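Local coordinates for binding domain (Hc) of Paraclostridial Mosquitocidal Protein 1 (Paraclostridium bifermentans, PDB 6HOX) that serves as the receptor-binding part of a clostridial neurotoxin that targets Anopheles mosquitoes, its heavy chain being responsible for nerve-cell targeting, at residues Leu257-Met265 with Lys316-Lys327; Asp379-Ile387 with Thr431-Ser439. All blocks are in the same frame, centred on the assembly; numbering follows the deposited sequence.

Both contacts lie in the C-terminal receptor-binding region, a beta-trefoil by family, and follow one another along the chain without nesting or crossing. Interaction 1 comes first: 257-265 enters strand 263-267, and after 50 residues, 23 of them in strands, strand 316-320 returns to pair with it. Interaction 2 closes a second excursion of 43 residues, from the start of strand 384-388 to strand 435-438 near the C terminus. The two meet where strand 435-438 runs beside strand 263-267: Y264 N lies 2.7 Å from V438 O, and M265 CE packs on I385 CD1 at 3.6 Å. The earliest and latest strands of the region are thus joined; the centres of the two interactions are about 14 Å apart.

Interaction 1: Leu257-Met265 with Lys316-Lys327; sequences LEYNKSYYM and KVKIINKNNVDK
Y263 and V317 form an antiparallel hydrogen-bonded pair, Y263 N to V317 O at 2.8 Å and V317 N to Y263 O at 2.9 Å. Beyond it, N260 N donates to I319 O and Y259 N to K327 O. Where direct pairing lapses, one water accepts from K261 N and I319 N and donates to E258 O.

The Y259 side chain supplies a polar and an apolar contact. Its chi1 of -70°, CG anti to the carbonyl carbon, lays the ring along 319-324, with I319 O at its edge, I319 CG2 3.8 Å from CE1 and N324 CB by CD2. Its OH accepts from N321 ND2 at 3.1 Å, almost straight (169°) and in the amide plane, and is also hydrogen-bonded to D333 OD2. I319 CD1 reaches L257 CD2 at 3.8 Å, while V317 CG2 packs on M265 CB.

At the loop, K327 NZ meets E258 OE2 at 3.1 Å, a salt bridge with weak hydrogen-bond geometry; K261 is a longer third member. At the strand end, K316 NZ as modelled lies over a face of the Y264 ring, but the fit is strained and the detail doubtful.

The chemistry implies a trefoil strand pair continued by main-chain bonds toward the type I turn N321-N324, which carries an Asx turn (N323 N to N321 OD1). Two partners hold the Y259 hydroxyl, and E258 probably offsets two lysines.

Interaction 2: Asp379-Ile387 with Thr431-Ser439; sequences DKYYCQIRI and TKTNWYFVS
The ring of Y382 receives the N434 amide over one face, the planes 31° apart and ND2 3.4 Å from CE1; K380 CB lies over the opposite face, and Q384 NE2 is in plane at the edge. Y382 directs its own edge at the face of Y436 in an offset edge-to-face pair, with planes at 88° and centroids 5.7 Å apart. Chi1 of 50° turns the Y382 ring to N434, while CB, fixed by the backbone, rests over the Y436 face as a CH-pi contact, 3.9 Å from the centroid. At the edge of Y436, near its plane, is Y381 O. C383 O lies likewise at the edge of the W435 indole, whose NE1 bonds L396 O. The F437 ring meets C383 SG at its edge, a sulfur-aromatic contact 4.1 Å from CE2, and I385 CD1 near its plane.

Main-chain bonds fix the register through a single antiparallel bridge: C383 N to W435 O and W435 N to C383 O, both 2.8 Å. Beside it, Q384 NE2 donates to N434 OD1 at 3.0 Å in a nearly straight bond, the acceptor in the Q384 amide plane. Water joins Y381 O to F437 N; a second accepts from I385 N and lies 2.7 Å from T433 O, bridging the segments.

Further bonds run from Q384 OE1 to L375 N, N434 ND2 to Q268 OE1 and the Y436 hydroxyl to Q268 NE2. They limit rotation of N434, holding its amide against Y382. The chemistry implies a short bridge between unlike surroundings, polar and aromatic around N434, apolar around F437, tying strand 435-438 to the entry of strand 384-388.

Interaction 1: Leu257-Met265 with Lys316-Lys327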
loop_
_atom_site.group_PDB
_atom_site.type_symbol
_atom_site.label_atom_id
_atom_site.label_comp_id
_atom_site.label_asym_id
_atom_site.label_seq_id
_atom_site.Cartn_x
_atom_site.Cartn_y
_atom_site.Cartn_z
ATOM N N LEU A 257 -8.381 -6.761 3.941
ATOM C CA LEU A 257 -9.729 -6.230 3.888
ATOM C C LEU A 257 -10.546 -6.933 4.983
ATOM O O LEU A 257 -10.405 -8.130 5.174
ATOM C CB LEU A 257 -10.300 -6.481 2.491
ATOM C CG LEU A 257 -11.653 -5.829 2.192
ATOM C CD1 LEU A 257 -11.539 -4.309 2.182
ATOM C CD2 LEU A 257 -12.203 -6.320 0.860
ATOM N N GLU A 258 -11.380 -6.199 5.716
ATOM C CA GLU A 258 -12.098 -6.810 6.858
ATOM C C GLU A 258 -13.613 -6.668 6.730
ATOM O O GLU A 258 -14.107 -5.718 6.141
ATOM C CB GLU A 258 -11.706 -6.166 8.185
ATOM C CG GLU A 258 -10.224 -6.280 8.512
ATOM C CD GLU A 258 -9.858 -5.633 9.838
ATOM O OE1 GLU A 258 -10.758 -5.517 10.720
ATOM O OE2 GLU A 258 -8.676 -5.251 9.994
ATOM N N TYR A 259 -14.312 -7.595 7.392
ATOM C CA TYR A 259 -15.738 -7.536 7.604
ATOM C C TYR A 259 -16.043 -6.637 8.800
ATOM O O TYR A 259 -15.243 -6.515 9.718
ATOM C CB TYR A 259 -16.317 -8.926 7.875
ATOM C CG TYR A 259 -16.331 -9.844 6.685
ATOM C CD1 TYR A 259 -17.147 -9.561 5.607
ATOM C CD2 TYR A 259 -15.550 -10.995 6.635
ATOM C CE1 TYR A 259 -17.188 -10.384 4.497
ATOM C CE2 TYR A 259 -15.572 -11.824 5.520
ATOM C CZ TYR A 259 -16.401 -11.517 4.451
ATOM O OH TYR A 259 -16.502 -12.329 3.359
ATOM N N ASN A 260 -17.225 -6.016 8.755
ATOM C CA ASN A 260 -17.772 -5.277 9.877
ATOM C C ASN A 260 -16.836 -4.122 10.255
ATOM O O ASN A 260 -16.745 -3.760 11.425
ATOM C CB ASN A 260 -18.035 -6.209 11.068
ATOM C CG ASN A 260 -18.865 -5.559 12.150
ATOM O OD1 ASN A 260 -19.808 -4.833 11.848
ATOM N ND2 ASN A 260 -18.489 -5.765 13.405
ATOM N N LYS A 261 -16.204 -3.504 9.253
ATOM C CA LYS A 261 -15.306 -2.386 9.460
ATOM C C LYS A 261 -15.711 -1.226 8.549
ATOM O O LYS A 261 -15.888 -1.424 7.325
ATOM C CB LYS A 261 -13.875 -2.826 9.181
ATOM C CG LYS A 261 -12.825 -1.724 9.216
ATOM C CD LYS A 261 -11.445 -2.264 8.931
ATOM C CE LYS A 261 -10.404 -1.179 8.861
ATOM N NZ LYS A 261 -9.055 -1.721 9.122
ATOM N N SER A 262 -15.870 -0.034 9.150
ATOM C CA SER A 262 -16.322 1.161 8.421
ATOM C C SER A 262 -15.280 1.576 7.381
ATOM O O SER A 262 -14.115 1.793 7.709
ATOM C CB SER A 262 -16.634 2.320 9.328
ATOM O OG SER A 262 -17.928 2.161 9.861
ATOM N N TYR A 263 -15.747 1.723 6.143
ATOM C CA TYR A 263 -14.896 2.055 5.020
ATOM C C TYR A 263 -15.546 3.166 4.195
ATOM O O TYR A 263 -16.759 3.278 4.134
ATOM C CB TYR A 263 -14.691 0.860 4.081
ATOM C CG TYR A 263 -13.768 -0.236 4.547
ATOM C CD1 TYR A 263 -12.463 0.023 4.951
ATOM C CD2 TYR A 263 -14.181 -1.558 4.506
ATOM C CE1 TYR A 263 -11.612 -1.006 5.331
ATOM C CE2 TYR A 263 -13.354 -2.595 4.917
ATOM C CZ TYR A 263 -12.055 -2.321 5.311
ATOM O OH TYR A 263 -11.249 -3.346 5.707
ATOM N N TYR A 264 -14.701 3.956 3.531
ATOM C CA TYR A 264 -15.097 4.705 2.363
ATOM C C TYR A 264 -14.869 3.820 1.144
ATOM O O TYR A 264 -13.829 3.165 1.018
ATOM C CB TYR A 264 -14.313 6.017 2.244
ATOM C CG TYR A 264 -14.393 6.869 3.484
ATOM C CD1 TYR A 264 -15.496 7.666 3.742
ATOM C CD2 TYR A 264 -13.372 6.857 4.418
ATOM C CE1 TYR A 264 -15.571 8.435 4.892
ATOM C CE2 TYR A 264 -13.434 7.618 5.577
ATOM C CZ TYR A 264 -14.544 8.402 5.822
ATOM O OH TYR A 264 -14.595 9.159 6.964
ATOM N N MET A 265 -15.841 3.831 0.240
ATOM C CA MET A 265 -15.803 3.003 -0.925
ATOM C C MET A 265 -15.607 3.919 -2.125
ATOM O O MET A 265 -16.369 4.883 -2.286
ATOM C CB MET A 265 -17.099 2.194 -1.048
ATOM C CG MET A 265 -17.143 1.277 -2.236
ATOM S SD MET A 265 -18.668 0.341 -2.225
ATOM C CE MET A 265 -18.356 -0.748 -3.611
ATOM N N LYS A 316 -20.605 6.069 4.298
ATOM C CA LYS A 316 -19.761 5.042 4.876
ATOM C C LYS A 316 -20.415 3.674 4.625
ATOM O O LYS A 316 -21.642 3.577 4.661
ATOM C CB LYS A 316 -19.571 5.301 6.372
ATOM C CG LYS A 316 -18.921 6.638 6.699
ATOM C CD LYS A 316 -17.415 6.597 6.607
ATOM C CE LYS A 316 -16.769 6.073 7.873
ATOM N NZ LYS A 316 -15.545 5.291 7.587
ATOM N N VAL A 317 -19.590 2.636 4.398
ATOM C CA VAL A 317 -20.068 1.244 4.184
ATOM C C VAL A 317 -19.314 0.252 5.081
ATOM O O VAL A 317 -18.173 0.465 5.485
ATOM C CB VAL A 317 -19.956 0.815 2.708
ATOM C CG1 VAL A 317 -20.601 1.823 1.775
ATOM C CG2 VAL A 317 -18.510 0.563 2.284
ATOM N N LYS A 318 -19.978 -0.870 5.347
ATOM C CA LYS A 318 -19.381 -2.038 5.959
ATOM C C LYS A 318 -19.693 -3.238 5.080
ATOM O O LYS A 318 -20.825 -3.327 4.537
ATOM C CB LYS A 318 -19.977 -2.315 7.340
ATOM C CG LYS A 318 -19.492 -1.396 8.441
ATOM C CD LYS A 318 -19.957 -1.831 9.805
ATOM C CE LYS A 318 -19.375 -0.980 10.912
ATOM N NZ LYS A 318 -19.955 -1.359 12.217
ATOM N N ILE A 319 -18.725 -4.155 4.979
ATOM C CA ILE A 319 -18.879 -5.420 4.260
ATOM C C ILE A 319 -19.350 -6.444 5.296
ATOM O O ILE A 319 -18.740 -6.596 6.341
ATOM C CB ILE A 319 -17.561 -5.846 3.565
ATOM C CG1 ILE A 319 -16.947 -4.723 2.724
ATOM C CG2 ILE A 319 -17.777 -7.107 2.747
ATOM C CD1 ILE A 319 -15.515 -4.976 2.277
ATOM N N ILE A 320 -20.461 -7.119 5.009
ATOM C CA ILE A 320 -21.112 -8.002 5.960
ATOM C C ILE A 320 -21.318 -9.376 5.314
ATOM O O ILE A 320 -21.700 -9.484 4.154
ATOM C CB ILE A 320 -22.448 -7.394 6.419
ATOM C CG1 ILE A 320 -22.241 -6.027 7.072
ATOM C CG2 ILE A 320 -23.183 -8.348 7.355
ATOM C CD1 ILE A 320 -21.518 -6.093 8.373
ATOM N N ASN A 321 -21.078 -10.420 6.105
ATOM C CA ASN A 321 -21.219 -11.796 5.675
ATOM C C ASN A 321 -21.441 -12.626 6.932
ATOM O O ASN A 321 -20.512 -12.820 7.706
ATOM C CB ASN A 321 -19.988 -12.262 4.888
ATOM C CG ASN A 321 -19.974 -13.736 4.539
ATOM O OD1 ASN A 321 -20.981 -14.429 4.684
ATOM N ND2 ASN A 321 -18.838 -14.218 4.046
ATOM N N LYS A 322 -22.681 -13.079 7.138
ATOM C CA LYS A 322 -23.028 -13.825 8.344
ATOM C C LYS A 322 -22.395 -15.229 8.304
ATOM O O LYS A 322 -22.413 -15.909 9.303
ATOM C CB LYS A 322 -24.550 -13.856 8.533
ATOM C CG LYS A 322 -25.307 -14.872 7.689
ATOM C CD LYS A 322 -26.820 -14.687 7.729
ATOM C CE LYS A 322 -27.301 -13.487 6.935
ATOM N NZ LYS A 322 -27.064 -13.633 5.475
ATOM N N ASN A 323 -21.828 -15.649 7.163
ATOM C CA ASN A 323 -21.080 -16.910 7.085
ATOM C C ASN A 323 -19.568 -16.659 7.105
ATOM O O ASN A 323 -18.803 -17.521 6.697
ATOM C CB ASN A 323 -21.409 -17.734 5.836
ATOM C CG ASN A 323 -22.858 -18.162 5.759
ATOM O OD1 ASN A 323 -23.513 -18.381 6.775
ATOM N ND2 ASN A 323 -23.370 -18.261 4.544
ATOM N N ASN A 324 -19.123 -15.500 7.599
ATOM C CA ASN A 324 -17.683 -15.253 7.688
ATOM C C ASN A 324 -17.082 -16.305 8.619
ATOM O O ASN A 324 -17.796 -16.859 9.459
ATOM C CB ASN A 324 -17.343 -13.845 8.185
ATOM C CG ASN A 324 -17.725 -13.631 9.629
ATOM O OD1 ASN A 324 -18.860 -13.907 10.002
ATOM N ND2 ASN A 324 -16.798 -13.142 10.435
ATOM N N VAL A 325 -15.780 -16.564 8.465
ATOM C CA VAL A 325 -15.080 -17.518 9.322
ATOM C C VAL A 325 -14.117 -16.785 10.262
ATOM O O VAL A 325 -13.849 -17.274 11.341
ATOM C CB VAL A 325 -14.347 -18.604 8.516
ATOM C CG1 VAL A 325 -13.256 -18.060 7.594
ATOM C CG2 VAL A 325 -13.754 -19.611 9.474
ATOM N N ASP A 326 -13.564 -15.653 9.816
ATOM C CA ASP A 326 -12.820 -14.741 10.666
ATOM C C ASP A 326 -13.128 -13.321 10.177
ATOM O O ASP A 326 -14.090 -13.103 9.441
ATOM C CB ASP A 326 -11.333 -15.100 10.661
ATOM C CG ASP A 326 -10.693 -15.077 9.294
ATOM O OD1 ASP A 326 -11.289 -14.489 8.386
ATOM O OD2 ASP A 326 -9.615 -15.677 9.144
ATOM N N LYS A 327 -12.305 -12.349 10.556
ATOM C CA LYS A 327 -12.610 -10.973 10.261
ATOM C C LYS A 327 -12.224 -10.613 8.820
ATOM O O LYS A 327 -12.556 -9.519 8.359
ATOM C CB LYS A 327 -11.902 -10.043 11.251
ATOM C CG LYS A 327 -10.424 -9.805 11.014
ATOM C CD LYS A 327 -9.880 -8.708 11.893
ATOM C CE LYS A 327 -8.454 -8.328 11.551
ATOM N NZ LYS A 327 -8.029 -7.126 12.312
HETATM O O HOH W 1 -16.276 -3.892 6.371
#

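Interaction 2: Asp379-Ile387 with Thr431-Ser439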
loop_
_atom_site.group_PDB
_atom_site.type_symbol
_atom_site.label_atom_id
_atom_site.label_comp_id
_atom_site.label_asym_id
_atom_site.label_seq_id
_atom_site.Cartn_x
_atom_site.Cartn_y
_atom_site.Cartn_z
ATOM N N ASP A 379 -1.793 -9.235 -5.366
ATOM C CA ASP A 379 -1.063 -8.085 -4.887
ATOM C C ASP A 379 -1.845 -6.775 -5.082
ATOM O O ASP A 379 -1.461 -5.754 -4.526
ATOM C CB ASP A 379 0.302 -7.989 -5.573
ATOM C CG ASP A 379 0.186 -8.001 -7.083
ATOM O OD1 ASP A 379 -0.204 -9.048 -7.628
ATOM O OD2 ASP A 379 0.402 -6.944 -7.682
ATOM N N LYS A 380 -2.907 -6.774 -5.901
ATOM C CA LYS A 380 -3.690 -5.540 -6.144
ATOM C C LYS A 380 -4.422 -5.112 -4.864
ATOM O O LYS A 380 -4.888 -5.939 -4.082
ATOM C CB LYS A 380 -4.624 -5.769 -7.333
ATOM C CG LYS A 380 -3.892 -6.141 -8.611
ATOM C CD LYS A 380 -2.773 -5.173 -8.912
ATOM C CE LYS A 380 -2.301 -5.176 -10.355
ATOM N NZ LYS A 380 -2.147 -6.562 -10.850
ATOM N N TYR A 381 -4.467 -3.798 -4.623
ATOM C CA TYR A 381 -5.071 -3.254 -3.415
ATOM C C TYR A 381 -6.516 -2.824 -3.681
ATOM O O TYR A 381 -7.090 -2.110 -2.881
ATOM C CB TYR A 381 -4.270 -2.063 -2.890
ATOM C CG TYR A 381 -2.913 -2.411 -2.336
ATOM C CD1 TYR A 381 -2.478 -3.727 -2.217
ATOM C CD2 TYR A 381 -2.042 -1.416 -1.937
ATOM C CE1 TYR A 381 -1.209 -4.043 -1.751
ATOM C CE2 TYR A 381 -0.776 -1.720 -1.456
ATOM C CZ TYR A 381 -0.361 -3.036 -1.348
ATOM O OH TYR A 381 0.885 -3.344 -0.859
ATOM N N TYR A 382 -7.062 -3.239 -4.826
ATOM C CA TYR A 382 -8.462 -3.047 -5.183
ATOM C C TYR A 382 -9.074 -4.423 -5.437
ATOM O O TYR A 382 -8.352 -5.419 -5.507
ATOM C CB TYR A 382 -8.572 -2.156 -6.419
ATOM C CG TYR A 382 -7.702 -2.577 -7.579
ATOM C CD1 TYR A 382 -8.078 -3.602 -8.437
ATOM C CD2 TYR A 382 -6.484 -1.955 -7.815
ATOM C CE1 TYR A 382 -7.271 -3.990 -9.499
ATOM C CE2 TYR A 382 -5.674 -2.322 -8.879
ATOM C CZ TYR A 382 -6.060 -3.347 -9.718
ATOM O OH TYR A 382 -5.244 -3.702 -10.759
ATOM N N CYS A 383 -10.406 -4.479 -5.560
ATOM C CA CYS A 383 -11.067 -5.691 -5.999
ATOM C C CYS A 383 -12.127 -5.353 -7.049
ATOM O O CYS A 383 -12.369 -4.196 -7.347
ATOM C CB CYS A 383 -11.682 -6.418 -4.809
ATOM S SG CYS A 383 -13.078 -5.540 -4.075
ATOM N N GLN A 384 -12.771 -6.390 -7.576
ATOM C CA GLN A 384 -13.957 -6.223 -8.389
ATOM C C GLN A 384 -15.132 -6.838 -7.627
ATOM O O GLN A 384 -14.936 -7.601 -6.674
ATOM C CB GLN A 384 -13.767 -6.835 -9.771
ATOM C CG GLN A 384 -12.507 -6.357 -10.480
ATOM C CD GLN A 384 -11.298 -7.121 -10.008
ATOM O OE1 GLN A 384 -11.375 -8.327 -9.773
ATOM N NE2 GLN A 384 -10.169 -6.432 -9.871
ATOM N N ILE A 385 -16.348 -6.478 -8.045
ATOM C CA ILE A 385 -17.548 -6.926 -7.378
ATOM C C ILE A 385 -18.505 -7.477 -8.431
ATOM O O ILE A 385 -18.903 -6.755 -9.343
ATOM C CB ILE A 385 -18.187 -5.805 -6.534
ATOM C CG1 ILE A 385 -17.231 -5.313 -5.441
ATOM C CG2 ILE A 385 -19.519 -6.272 -5.959
ATOM C CD1 ILE A 385 -17.810 -4.231 -4.551
ATOM N N ARG A 386 -18.818 -8.772 -8.290
ATOM C CA ARG A 386 -19.640 -9.495 -9.223
ATOM C C ARG A 386 -21.062 -9.562 -8.667
ATOM O O ARG A 386 -21.270 -10.012 -7.530
ATOM C CB ARG A 386 -19.087 -10.897 -9.486
ATOM C CG ARG A 386 -19.857 -11.670 -10.550
ATOM C CD ARG A 386 -19.076 -12.807 -11.176
ATOM N NE ARG A 386 -19.862 -13.596 -12.129
ATOM C CZ ARG A 386 -19.392 -14.652 -12.810
ATOM N NH1 ARG A 386 -18.136 -15.047 -12.647
ATOM N NH2 ARG A 386 -20.179 -15.303 -13.662
ATOM N N ILE A 387 -22.007 -9.124 -9.509
ATOM C CA ILE A 387 -23.437 -9.135 -9.252
ATOM C C ILE A 387 -24.012 -10.396 -9.909
ATOM O O ILE A 387 -23.839 -10.590 -11.120
ATOM C CB ILE A 387 -24.122 -7.878 -9.839
ATOM C CG1 ILE A 387 -23.447 -6.562 -9.433
ATOM C CG2 ILE A 387 -25.611 -7.884 -9.527
ATOM C CD1 ILE A 387 -23.384 -6.337 -7.954
ATOM N N THR A 431 -10.461 0.057 -15.295
ATOM C CA THR A 431 -10.366 1.053 -14.219
ATOM C C THR A 431 -11.740 1.259 -13.539
ATOM O O THR A 431 -11.808 1.306 -12.312
ATOM C CB THR A 431 -9.734 2.353 -14.754
ATOM O OG1 THR A 431 -8.382 2.109 -15.155
ATOM C CG2 THR A 431 -9.690 3.472 -13.744
ATOM N N LYS A 432 -12.822 1.366 -14.333
ATOM C CA LYS A 432 -14.189 1.594 -13.831
ATOM C C LYS A 432 -14.759 0.396 -13.054
ATOM O O LYS A 432 -15.812 0.548 -12.387
ATOM C CB LYS A 432 -15.185 1.827 -14.971
ATOM C CG LYS A 432 -14.964 3.066 -15.817
ATOM C CD LYS A 432 -16.192 3.491 -16.583
ATOM C CE LYS A 432 -16.580 2.556 -17.705
ATOM N NZ LYS A 432 -18.045 2.622 -17.959
ATOM N N THR A 433 -14.135 -0.780 -13.171
ATOM C CA THR A 433 -14.607 -2.013 -12.514
ATOM C C THR A 433 -13.762 -2.372 -11.279
ATOM O O THR A 433 -14.029 -3.377 -10.627
ATOM C CB THR A 433 -14.663 -3.191 -13.495
ATOM O OG1 THR A 433 -13.359 -3.447 -14.021
ATOM C CG2 THR A 433 -15.624 -2.939 -14.638
ATOM N N ASN A 434 -12.808 -1.514 -10.918
ATOM C CA ASN A 434 -11.949 -1.732 -9.752
ATOM C C ASN A 434 -12.417 -0.826 -8.621
ATOM O O ASN A 434 -12.615 0.360 -8.827
ATOM C CB ASN A 434 -10.482 -1.454 -10.064
ATOM C CG ASN A 434 -9.868 -2.471 -10.998
ATOM O OD1 ASN A 434 -10.206 -3.650 -10.951
ATOM N ND2 ASN A 434 -8.916 -2.034 -11.804
ATOM N N TRP A 435 -12.583 -1.422 -7.437
ATOM C CA TRP A 435 -13.117 -0.784 -6.267
ATOM C C TRP A 435 -12.112 -0.885 -5.118
ATOM O O TRP A 435 -11.493 -1.935 -4.931
ATOM C CB TRP A 435 -14.445 -1.444 -5.895
ATOM C CG TRP A 435 -15.522 -1.148 -6.893
ATOM C CD1 TRP A 435 -15.893 -1.920 -7.950
ATOM C CD2 TRP A 435 -16.323 0.045 -6.966
ATOM N NE1 TRP A 435 -16.897 -1.310 -8.652
ATOM C CE2 TRP A 435 -17.178 -0.101 -8.080
ATOM C CE3 TRP A 435 -16.404 1.219 -6.200
ATOM C CZ2 TRP A 435 -18.112 0.873 -8.436
ATOM C CZ3 TRP A 435 -17.333 2.177 -6.549
ATOM C CH2 TRP A 435 -18.168 2.010 -7.659
ATOM N N TYR A 436 -11.986 0.217 -4.369
ATOM C CA TYR A 436 -11.173 0.300 -3.178
ATOM C C TYR A 436 -12.048 0.525 -1.945
ATOM O O TYR A 436 -13.077 1.236 -1.993
ATOM C CB TYR A 436 -10.194 1.476 -3.229
ATOM C CG TYR A 436 -9.113 1.428 -4.270
ATOM C CD1 TYR A 436 -7.946 0.699 -4.089
ATOM C CD2 TYR A 436 -9.204 2.219 -5.401
ATOM C CE1 TYR A 436 -6.915 0.730 -5.017
ATOM C CE2 TYR A 436 -8.204 2.222 -6.359
ATOM C CZ TYR A 436 -7.050 1.486 -6.166
ATOM O OH TYR A 436 -6.075 1.523 -7.129
ATOM N N PHE A 437 -11.576 -0.011 -0.814
ATOM C CA PHE A 437 -12.112 0.304 0.490
ATOM C C PHE A 437 -11.017 0.983 1.330
ATOM O O PHE A 437 -9.933 0.434 1.483
ATOM C CB PHE A 437 -12.649 -0.973 1.133
ATOM C CG PHE A 437 -13.818 -1.570 0.404
ATOM C CD1 PHE A 437 -15.101 -1.099 0.620
ATOM C CD2 PHE A 437 -13.628 -2.569 -0.546
ATOM C CE1 PHE A 437 -16.174 -1.637 -0.083
ATOM C CE2 PHE A 437 -14.703 -3.117 -1.232
ATOM C CZ PHE A 437 -15.978 -2.661 -0.987
ATOM N N VAL A 438 -11.329 2.172 1.874
ATOM C CA VAL A 438 -10.396 3.011 2.633
ATOM C C VAL A 438 -10.936 3.217 4.051
ATOM O O VAL A 438 -12.081 3.606 4.214
ATOM C CB VAL A 438 -10.207 4.405 1.991
ATOM C CG1 VAL A 438 -9.043 5.150 2.637
ATOM C CG2 VAL A 438 -10.015 4.351 0.493
ATOM N N SER A 439 -10.049 3.083 5.037
ATOM C CA SER A 439 -10.266 3.398 6.443
ATOM C C SER A 439 -9.364 4.584 6.800
ATOM O O SER A 439 -8.284 4.743 6.208
ATOM C CB SER A 439 -9.946 2.200 7.308
ATOM O OG SER A 439 -8.695 1.614 6.910
HETATM O O HOH W 2 -9.458 -1.870 -1.542
HETATM O O HOH W 3 -16.380 -4.671 -10.297
#